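Local coordinates for hemolysin BL lytic component L1 (Bacillus cereus, PDB 7NMQ), which serves as a lytic component of the hemolysin BL enterotoxin, probably helping to form lytic pores in host membranes as an alpha-helical toxin, at residues A[2-7]-A[315-320]; A[8-13]-A[309-314]; A[85-90]-A[115-120]. One frame throughout, in Å; residues are numbered along the deposited sequence.

Contact 1: residues A[2-7]-A[315-320]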
loop_
_atom_site.group_PDB
_atom_site.type_symbol
_atom_site.label_atom_id
_atom_site.label_comp_id
_atom_site.label_asym_id
_atom_site.label_seq_id
_atom_site.Cartn_x
_atom_site.Cartn_y
_atom_site.Cartn_z
ATOM N N ASN A 2 5.426 -32.703 11.438
ATOM C CA ASN A 2 6.530 -32.608 12.423
ATOM C C ASN A 2 7.334 -31.318 12.244
ATOM O O ASN A 2 7.942 -30.908 13.215
ATOM C CB ASN A 2 7.462 -33.806 12.325
ATOM C CG ASN A 2 6.845 -35.071 12.878
ATOM O OD1 ASN A 2 5.976 -35.039 13.750
ATOM N ND2 ASN A 2 7.297 -36.183 12.349
ATOM N N TYR A 3 7.402 -30.758 11.037
ATOM C CA TYR A 3 8.188 -29.534 10.692
ATOM C C TYR A 3 7.350 -28.641 9.792
ATOM O O TYR A 3 6.814 -29.096 8.811
ATOM C CB TYR A 3 9.511 -29.927 10.035
ATOM C CG TYR A 3 10.336 -30.774 10.980
ATOM C CD1 TYR A 3 11.011 -30.188 12.036
ATOM C CD2 TYR A 3 10.357 -32.165 10.906
ATOM C CE1 TYR A 3 11.719 -30.946 12.954
ATOM C CE2 TYR A 3 11.080 -32.945 11.799
ATOM C CZ TYR A 3 11.756 -32.327 12.838
ATOM O OH TYR A 3 12.399 -33.101 13.759
ATOM N N ALA A 4 7.286 -27.381 10.140
ATOM C CA ALA A 4 6.505 -26.385 9.364
ATOM C C ALA A 4 7.423 -25.654 8.384
ATOM O O ALA A 4 8.135 -24.740 8.816
ATOM C CB ALA A 4 5.785 -25.424 10.280
ATOM N N LEU A 5 7.391 -26.033 7.101
ATOM C CA LEU A 5 8.360 -25.509 6.116
ATOM C C LEU A 5 7.667 -24.590 5.104
ATOM O O LEU A 5 8.350 -24.146 4.173
ATOM C CB LEU A 5 9.062 -26.681 5.411
ATOM C CG LEU A 5 9.706 -27.697 6.357
ATOM C CD1 LEU A 5 10.316 -28.829 5.574
ATOM C CD2 LEU A 5 10.745 -27.003 7.254
ATOM N N GLY A 6 6.395 -24.274 5.327
ATOM C CA GLY A 6 5.620 -23.460 4.398
ATOM C C GLY A 6 5.746 -21.975 4.687
ATOM O O GLY A 6 6.479 -21.534 5.569
ATOM N N PRO A 7 5.060 -21.181 3.856
ATOM C CA PRO A 7 5.168 -19.713 3.925
ATOM C C PRO A 7 4.517 -19.045 5.148
ATOM O O PRO A 7 4.502 -17.835 5.240
ATOM C CB PRO A 7 4.636 -19.348 2.533
ATOM C CG PRO A 7 3.686 -20.403 2.170
ATOM C CD PRO A 7 4.324 -21.659 2.686
ATOM N N GLY A 315 12.645 -19.316 9.549
ATOM C CA GLY A 315 14.058 -19.655 9.802
ATOM C C GLY A 315 14.161 -20.514 11.049
ATOM O O GLY A 315 14.904 -21.502 11.023
ATOM N N ALA A 316 13.418 -20.205 12.103
ATOM C CA ALA A 316 13.413 -21.039 13.337
ATOM C C ALA A 316 12.879 -22.443 13.060
ATOM O O ALA A 316 13.449 -23.418 13.554
ATOM C CB ALA A 316 12.607 -20.401 14.418
ATOM N N ASN A 317 11.840 -22.553 12.267
ATOM C CA ASN A 317 11.219 -23.856 11.951
ATOM C C ASN A 317 12.207 -24.708 11.137
ATOM O O ASN A 317 12.393 -25.895 11.410
ATOM C CB ASN A 317 9.905 -23.646 11.209
ATOM C CG ASN A 317 8.799 -23.115 12.091
ATOM O OD1 ASN A 317 8.816 -23.294 13.300
ATOM N ND2 ASN A 317 7.789 -22.521 11.498
ATOM N N TYR A 318 12.869 -24.135 10.140
ATOM C CA TYR A 318 13.851 -24.890 9.336
ATOM C C TYR A 318 15.063 -25.221 10.189
ATOM O O TYR A 318 15.657 -26.295 9.986
ATOM C CB TYR A 318 14.297 -24.066 8.124
ATOM C CG TYR A 318 13.379 -24.092 6.928
ATOM C CD1 TYR A 318 12.110 -23.539 6.964
ATOM C CD2 TYR A 318 13.783 -24.686 5.761
ATOM C CE1 TYR A 318 11.267 -23.533 5.855
ATOM C CE2 TYR A 318 12.940 -24.752 4.667
ATOM C CZ TYR A 318 11.689 -24.153 4.702
ATOM O OH TYR A 318 10.887 -24.259 3.592
ATOM N N THR A 319 15.493 -24.331 11.077
ATOM C CA THR A 319 16.679 -24.599 11.933
ATOM C C THR A 319 16.367 -25.727 12.914
ATOM O O THR A 319 17.239 -26.525 13.140
ATOM C CB THR A 319 17.107 -23.327 12.650
ATOM O OG1 THR A 319 17.416 -22.329 11.663
ATOM C CG2 THR A 319 18.320 -23.549 13.515
ATOM N N ASP A 320 15.136 -25.846 13.368
ATOM C CA ASP A 320 14.705 -26.985 14.209
ATOM C C ASP A 320 14.890 -28.294 13.416
ATOM O O ASP A 320 15.458 -29.259 13.956
ATOM C CB ASP A 320 13.262 -26.822 14.656
ATOM C CG ASP A 320 12.845 -27.848 15.668
ATOM O OD1 ASP A 320 13.518 -27.951 16.716
ATOM O OD2 ASP A 320 11.895 -28.572 15.354
HETATM O O HOH W 1 9.363 -28.527 14.309
#
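Leu5 and Tyr318 join the irregular N-terminal segment 2-7 to helix 275-325, one of the long helices of the bundle that marks the ClyA-like alpha-helical pore-forming toxins. The apolar part is a CH-pi contact: the Leu5 methyl CD2 stands over one face of the Tyr318 ring, 3.7 Å from the ring centroid and only 9° off the normal. Leucine suits the place because its branch sets a methyl over the ring while CB lies beside the phenol end, 3.7 Å from Tyr318 CZ. The same tyrosine hydrogen-bonds across the contact, OH donating to Leu5 O at 2.6 Å, in the carbonyl plane and on a lone pair. Trp347 NE1 also donates to Leu5 O, so a carbonyl that belongs to no regular backbone pairing has two donors from helices of the bundle. Further toward the chain start, the carbonyl of Ala4 rests against the aliphatic CB of Asn317, with O and CB 3.2 Å apart. Tyr3 turns its ring edge to a carboxylate: CE1 is 3.4 Å from Asp320 OD2, the two planes inclined by 45°, while the hydroxyl bonds to Asn324. Asp320 reaches the loop because its CG stands anti to the backbone N (chi1 -172°). There OD2 accepts a hydrogen bond from a water whose oxygen is 2.7 Å away and which also donates to Asn2 O.

Contact 2: residues A[8-13]-A[309-314]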
loop_
_atom_site.group_PDB
_atom_site.type_symbol
_atom_site.label_atom_id
_atom_site.label_comp_id
_atom_site.label_asym_id
_atom_site.label_seq_id
_atom_site.Cartn_x
_atom_site.Cartn_y
_atom_site.Cartn_z
ATOM N N GLU A 8 3.990 -19.794 6.103
ATOM C CA GLU A 8 3.488 -19.237 7.377
ATOM C C GLU A 8 2.439 -18.159 7.015
ATOM O O GLU A 8 1.574 -18.442 6.173
ATOM C CB GLU A 8 4.678 -18.744 8.211
ATOM C CG GLU A 8 5.791 -19.752 8.317
ATOM C CD GLU A 8 5.866 -20.554 9.590
ATOM O OE1 GLU A 8 6.994 -20.680 10.058
ATOM O OE2 GLU A 8 4.818 -21.053 10.091
ATOM N N GLY A 9 2.461 -16.979 7.633
ATOM C CA GLY A 9 1.483 -15.905 7.395
ATOM C C GLY A 9 1.856 -15.012 6.226
ATOM O O GLY A 9 1.304 -13.889 6.175
ATOM N N LEU A 10 2.724 -15.444 5.300
ATOM C CA LEU A 10 3.085 -14.523 4.191
ATOM C C LEU A 10 1.868 -14.149 3.349
ATOM O O LEU A 10 1.852 -12.983 2.856
ATOM C CB LEU A 10 4.205 -15.076 3.334
ATOM C CG LEU A 10 5.562 -15.083 4.006
ATOM C CD1 LEU A 10 6.549 -15.846 3.127
ATOM C CD2 LEU A 10 6.064 -13.676 4.278
ATOM N N LYS A 11 0.894 -15.005 3.173
ATOM C CA LYS A 11 -0.238 -14.720 2.268
ATOM C C LYS A 11 -0.995 -13.479 2.764
ATOM O O LYS A 11 -1.225 -12.557 1.977
ATOM C CB LYS A 11 -1.138 -15.940 2.172
ATOM C CG LYS A 11 -1.874 -16.097 0.865
ATOM C CD LYS A 11 -2.508 -17.468 0.700
ATOM C CE LYS A 11 -3.271 -17.570 -0.607
ATOM N NZ LYS A 11 -4.151 -18.757 -0.629
ATOM N N LYS A 12 -1.325 -13.456 4.041
ATOM C CA LYS A 12 -2.121 -12.372 4.645
ATOM C C LYS A 12 -1.302 -11.067 4.584
ATOM O O LYS A 12 -1.854 -10.029 4.243
ATOM C CB LYS A 12 -2.582 -12.800 6.040
ATOM C CG LYS A 12 -3.657 -13.883 6.017
ATOM C CD LYS A 12 -4.515 -14.009 7.279
ATOM C CE LYS A 12 -5.465 -12.845 7.484
ATOM N NZ LYS A 12 -6.173 -12.912 8.785
ATOM N N ALA A 13 -0.019 -11.120 4.904
ATOM C CA ALA A 13 0.856 -9.932 4.919
ATOM C C ALA A 13 0.969 -9.405 3.492
ATOM O O ALA A 13 1.005 -8.170 3.313
ATOM C CB ALA A 13 2.200 -10.300 5.485
ATOM N N LYS A 309 8.743 -10.852 10.539
ATOM C CA LYS A 309 8.402 -11.821 11.599
ATOM C C LYS A 309 8.170 -13.200 10.972
ATOM O O LYS A 309 8.660 -14.198 11.551
ATOM C CB LYS A 309 7.175 -11.364 12.382
ATOM C CG LYS A 309 6.671 -12.323 13.452
ATOM C CD LYS A 309 5.646 -11.699 14.393
ATOM C CE LYS A 309 4.459 -11.117 13.667
ATOM N NZ LYS A 309 3.864 -12.106 12.742
ATOM N N GLN A 310 7.487 -13.274 9.834
ATOM C CA GLN A 310 7.171 -14.573 9.194
ATOM C C GLN A 310 8.466 -15.206 8.701
ATOM O O GLN A 310 8.628 -16.445 8.893
ATOM C CB GLN A 310 6.200 -14.488 8.043
ATOM C CG GLN A 310 4.883 -13.862 8.440
ATOM C CD GLN A 310 4.154 -14.521 9.580
ATOM O OE1 GLN A 310 4.198 -15.741 9.796
ATOM N NE2 GLN A 310 3.398 -13.700 10.290
ATOM N N TRP A 311 9.381 -14.427 8.128
ATOM C CA TRP A 311 10.676 -15.034 7.704
ATOM C C TRP A 311 11.443 -15.527 8.930
ATOM O O TRP A 311 12.054 -16.598 8.863
ATOM C CB TRP A 311 11.524 -14.035 6.914
ATOM C CG TRP A 311 11.129 -13.794 5.498
ATOM C CD1 TRP A 311 10.793 -12.575 4.996
ATOM C CD2 TRP A 311 11.040 -14.732 4.417
ATOM N NE1 TRP A 311 10.536 -12.688 3.659
ATOM C CE2 TRP A 311 10.702 -14.002 3.265
ATOM C CE3 TRP A 311 11.263 -16.099 4.274
ATOM C CZ2 TRP A 311 10.520 -14.604 2.028
ATOM C CZ3 TRP A 311 11.126 -16.687 3.041
ATOM C CH2 TRP A 311 10.764 -15.949 1.917
ATOM N N ASN A 312 11.455 -14.756 9.993
ATOM C CA ASN A 312 12.176 -15.175 11.216
ATOM C C ASN A 312 11.577 -16.466 11.793
ATOM O O ASN A 312 12.343 -17.356 12.174
ATOM C CB ASN A 312 12.200 -14.057 12.233
ATOM C CG ASN A 312 13.056 -12.905 11.760
ATOM O OD1 ASN A 312 13.901 -13.048 10.884
ATOM N ND2 ASN A 312 12.866 -11.772 12.389
ATOM N N THR A 313 10.264 -16.582 11.844
ATOM C CA THR A 313 9.582 -17.796 12.338
ATOM C C THR A 313 9.948 -18.968 11.437
ATOM O O THR A 313 10.254 -20.089 11.958
ATOM C CB THR A 313 8.078 -17.596 12.432
ATOM O OG1 THR A 313 7.895 -16.530 13.379
ATOM C CG2 THR A 313 7.365 -18.840 12.892
ATOM N N MET A 314 9.949 -18.740 10.138
ATOM C CA MET A 314 10.247 -19.811 9.174
ATOM C C MET A 314 11.707 -20.248 9.377
ATOM O O MET A 314 11.977 -21.451 9.316
ATOM C CB MET A 314 10.008 -19.294 7.756
ATOM C CG MET A 314 10.102 -20.341 6.705
ATOM S SD MET A 314 9.974 -19.565 5.111
ATOM C CE MET A 314 8.300 -18.915 5.229
#
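Gln310 meets Gly9 through its amide oxygen: OE1 accepts the backbone N-H of Gly9 at 3.0 Å with an N-H...O angle of 155°. The donor sits well above the amide plane, 68° out of it, so neither in-plane lone pair is used. Gly9 is the N-cap residue of helix 10-33, and having no side chain it lets the glutamine amide lie close against its backbone. Beside this bond the residues pack by their aliphatic parts. Leu10 slides antiparallel past Gln310, CD2 lying 3.9 Å from its CB, and the other methyl, CD1, stands over one face of the Trp311 indole toward its rim, 4.3 Å from CZ2. Met314 crosses Leu10 at about a right angle, its CE 4.1 Å from the same CD1 in the conformer given; its unbranched, apolar chain suits the place. The bend at chi2 (-100°) of Glu8 brings its carboxylate alongside helix 275-325, OE1 3.4 Å from Thr313 CG2. In the second shell, Asn306 OD1, one turn earlier on the helix, accepts from Gln310 NE2; this helps fix which end of the amide faces Gly9. Farther out, the start of helix 10-33 packs through Leu10 on Trp347 and Ile350 of helix 330-357 and Ile84 of helix 45-103 as well as on helix 275-325, which helix 107-154 supports in turn, its Ile121 touching both Trp311 and Met314.

Contact 3: residues A[85-90]-A[115-120]. With EDO (1,2-ethanediol), chain F.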
loop_
_atom_site.group_PDB
_atom_site.type_symbol
_atom_site.label_atom_id
_atom_site.label_comp_id
_atom_site.label_asym_id
_atom_site.label_seq_id
_atom_site.Cartn_x
_atom_site.Cartn_y
_atom_site.Cartn_z
ATOM N N VAL A 85 8.715 -14.824 -4.335
ATOM C CA VAL A 85 8.699 -15.591 -5.597
ATOM C C VAL A 85 10.003 -16.384 -5.706
ATOM O O VAL A 85 9.958 -17.587 -6.068
ATOM C CB VAL A 85 8.519 -14.693 -6.829
ATOM C CG1 VAL A 85 8.623 -15.527 -8.105
ATOM C CG2 VAL A 85 7.215 -13.904 -6.798
ATOM N N ASN A 86 11.143 -15.757 -5.479
ATOM C CA ASN A 86 12.448 -16.432 -5.674
ATOM C C ASN A 86 12.605 -17.555 -4.646
ATOM O O ASN A 86 13.266 -18.552 -4.985
ATOM C CB ASN A 86 13.567 -15.424 -5.623
ATOM C CG ASN A 86 13.611 -14.611 -6.903
ATOM O OD1 ASN A 86 13.275 -15.110 -7.967
ATOM N ND2 ASN A 86 14.226 -13.471 -6.850
ATOM N N TYR A 87 12.057 -17.420 -3.465
ATOM C CA TYR A 87 12.158 -18.519 -2.461
ATOM C C TYR A 87 11.327 -19.690 -2.975
ATOM O O TYR A 87 11.781 -20.835 -2.952
ATOM C CB TYR A 87 11.722 -18.086 -1.068
ATOM C CG TYR A 87 11.963 -19.237 -0.119
ATOM C CD1 TYR A 87 13.196 -19.424 0.473
ATOM C CD2 TYR A 87 10.981 -20.195 0.087
ATOM C CE1 TYR A 87 13.425 -20.532 1.271
ATOM C CE2 TYR A 87 11.200 -21.290 0.917
ATOM C CZ TYR A 87 12.438 -21.464 1.497
ATOM O OH TYR A 87 12.740 -22.555 2.283
ATOM N N ASP A 88 10.149 -19.451 -3.516
ATOM C CA ASP A 88 9.376 -20.557 -4.101
ATOM C C ASP A 88 10.199 -21.226 -5.196
ATOM O O ASP A 88 10.251 -22.468 -5.258
ATOM C CB ASP A 88 8.049 -20.105 -4.708
ATOM C CG ASP A 88 7.335 -21.270 -5.390
ATOM O OD1 ASP A 88 7.093 -22.284 -4.710
ATOM O OD2 ASP A 88 6.927 -21.103 -6.597
ATOM N N GLU A 89 10.825 -20.454 -6.090
ATOM C CA GLU A 89 11.589 -21.078 -7.205
ATOM C C GLU A 89 12.738 -21.895 -6.596
ATOM O O GLU A 89 12.997 -23.006 -7.101
ATOM C CB GLU A 89 12.101 -20.051 -8.211
ATOM C CG GLU A 89 11.009 -19.098 -8.674
ATOM C CD GLU A 89 10.424 -19.209 -10.079
ATOM O OE1 GLU A 89 11.018 -18.649 -11.011
ATOM O OE2 GLU A 89 9.332 -19.764 -10.223
ATOM N N GLN A 90 13.390 -21.416 -5.535
ATOM C CA GLN A 90 14.490 -22.199 -4.930
ATOM C C GLN A 90 13.906 -23.473 -4.311
ATOM O O GLN A 90 14.482 -24.542 -4.519
ATOM C CB GLN A 90 15.222 -21.371 -3.881
ATOM C CG GLN A 90 16.468 -22.077 -3.389
ATOM C CD GLN A 90 17.289 -21.286 -2.414
ATOM O OE1 GLN A 90 16.971 -20.181 -2.058
ATOM N NE2 GLN A 90 18.408 -21.828 -2.014
ATOM N N ASN A 115 20.126 -26.153 5.002
ATOM C CA ASN A 115 20.986 -24.995 5.342
ATOM C C ASN A 115 20.945 -23.936 4.228
ATOM O O ASN A 115 20.941 -22.750 4.555
ATOM C CB ASN A 115 22.415 -25.431 5.664
ATOM C CG ASN A 115 23.149 -24.340 6.393
ATOM O OD1 ASN A 115 22.733 -23.963 7.482
ATOM N ND2 ASN A 115 24.138 -23.761 5.740
ATOM N N ASP A 116 20.971 -24.339 2.988
ATOM C CA ASP A 116 20.931 -23.368 1.862
ATOM C C ASP A 116 19.612 -22.596 1.916
ATOM O O ASP A 116 19.594 -21.385 1.656
ATOM C CB ASP A 116 21.008 -24.025 0.493
ATOM C CG ASP A 116 22.369 -24.566 0.155
ATOM O OD1 ASP A 116 23.339 -24.329 0.945
ATOM O OD2 ASP A 116 22.465 -25.217 -0.913
ATOM N N LEU A 117 18.515 -23.282 2.213
ATOM C CA LEU A 117 17.200 -22.603 2.287
ATOM C C LEU A 117 17.209 -21.650 3.482
ATOM O O LEU A 117 16.671 -20.530 3.329
ATOM C CB LEU A 117 16.085 -23.647 2.370
ATOM C CG LEU A 117 15.921 -24.445 1.082
ATOM C CD1 LEU A 117 14.990 -25.624 1.289
ATOM C CD2 LEU A 117 15.402 -23.592 -0.062
ATOM N N ILE A 118 17.791 -22.033 4.612
ATOM C CA ILE A 118 17.906 -21.118 5.778
ATOM C C ILE A 118 18.709 -19.885 5.383
ATOM O O ILE A 118 18.348 -18.763 5.833
ATOM C CB ILE A 118 18.538 -21.831 6.981
ATOM C CG1 ILE A 118 17.584 -22.910 7.510
ATOM C CG2 ILE A 118 18.879 -20.818 8.060
ATOM C CD1 ILE A 118 18.226 -23.871 8.471
ATOM N N THR A 119 19.773 -20.058 4.618
ATOM C CA THR A 119 20.601 -18.917 4.190
ATOM C C THR A 119 19.687 -17.908 3.465
ATOM O O THR A 119 19.745 -16.692 3.747
ATOM C CB THR A 119 21.785 -19.395 3.357
ATOM O OG1 THR A 119 22.636 -20.193 4.186
ATOM C CG2 THR A 119 22.554 -18.250 2.736
ATOM N N THR A 120 18.870 -18.362 2.537
ATOM C CA THR A 120 17.945 -17.497 1.774
ATOM C C THR A 120 16.933 -16.851 2.704
ATOM O O THR A 120 16.692 -15.630 2.590
ATOM C CB THR A 120 17.200 -18.293 0.713
ATOM O OG1 THR A 120 18.247 -18.864 -0.090
ATOM C CG2 THR A 120 16.252 -17.433 -0.099
HETATM C C1 EDO F . 22.790 -20.013 8.874
HETATM O O1 EDO F . 22.043 -21.156 9.271
HETATM C C2 EDO F . 22.797 -19.819 7.397
HETATM O O2 EDO F . 22.477 -20.995 6.672
HETATM O O HOH W 2 20.798 -20.462 -0.642
#
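Gln90 and Thr120 form a polar bridge between two helices whose axes stay 11.0 Å apart, a wide separation for a helical hairpin, spanned by long side chains. Thr120 OG1 donates to Gln90 OE1 at 2.7 Å, in the amide plane and on a lone pair (C=O...O angle 123°). The other end of the amide works through water: NE2 donates to a water that in turn donates to Asp116 O, 2.8 Å from the water oxygen. With both ends engaged the amide's rotation is probably well defined. Glutamine suits the gap because its chain is fully extended, CG anti to the backbone N (chi1 -172°), and its CD still packs on Leu117 CD2 at 3.8 Å. Tyr87 fills the buried side, crossing Leu117 at about a right angle, its OH 3.5 Å from Leu117 CB; that hydroxyl also makes a weak hydrogen bond to Tyr318 OH. The edge of its ring meets the methyl of Thr120, CD1 to CG2 at 3.7 Å. The segments run antiparallel at 175° in consecutive helices, 45-103 and 107-154. Helix 330-357 lies against the first through Trp347, whose ring meets that of Tyr87, and helix 275-325 against the second through Tyr318 and Leu322 on Ile118.

The three contacts lie close together on the same side of the chain's centre. Contacts 1 and 2 sit on successive turns of helix 275-325, their centres about 11 Å apart, and carry the chain start along that helix into helix 10-33; in the conformer given, Met314 CE reaches across to Pro7 CA at 3.5 Å. Contact 3, nested in sequence inside both, joins two other helices. Its centre is about 13 Å from that of contact 1, and the tyrosine hydroxyls, Tyr318 OH and Tyr87 OH, approach to 2.8 Å. Contact 2 meets contact 3 through Trp311 CH2 and Tyr87 CB, 3.8 Å apart. The ethanediol, probably from crystallisation, binds at Asn115 and Thr119 of contact 3.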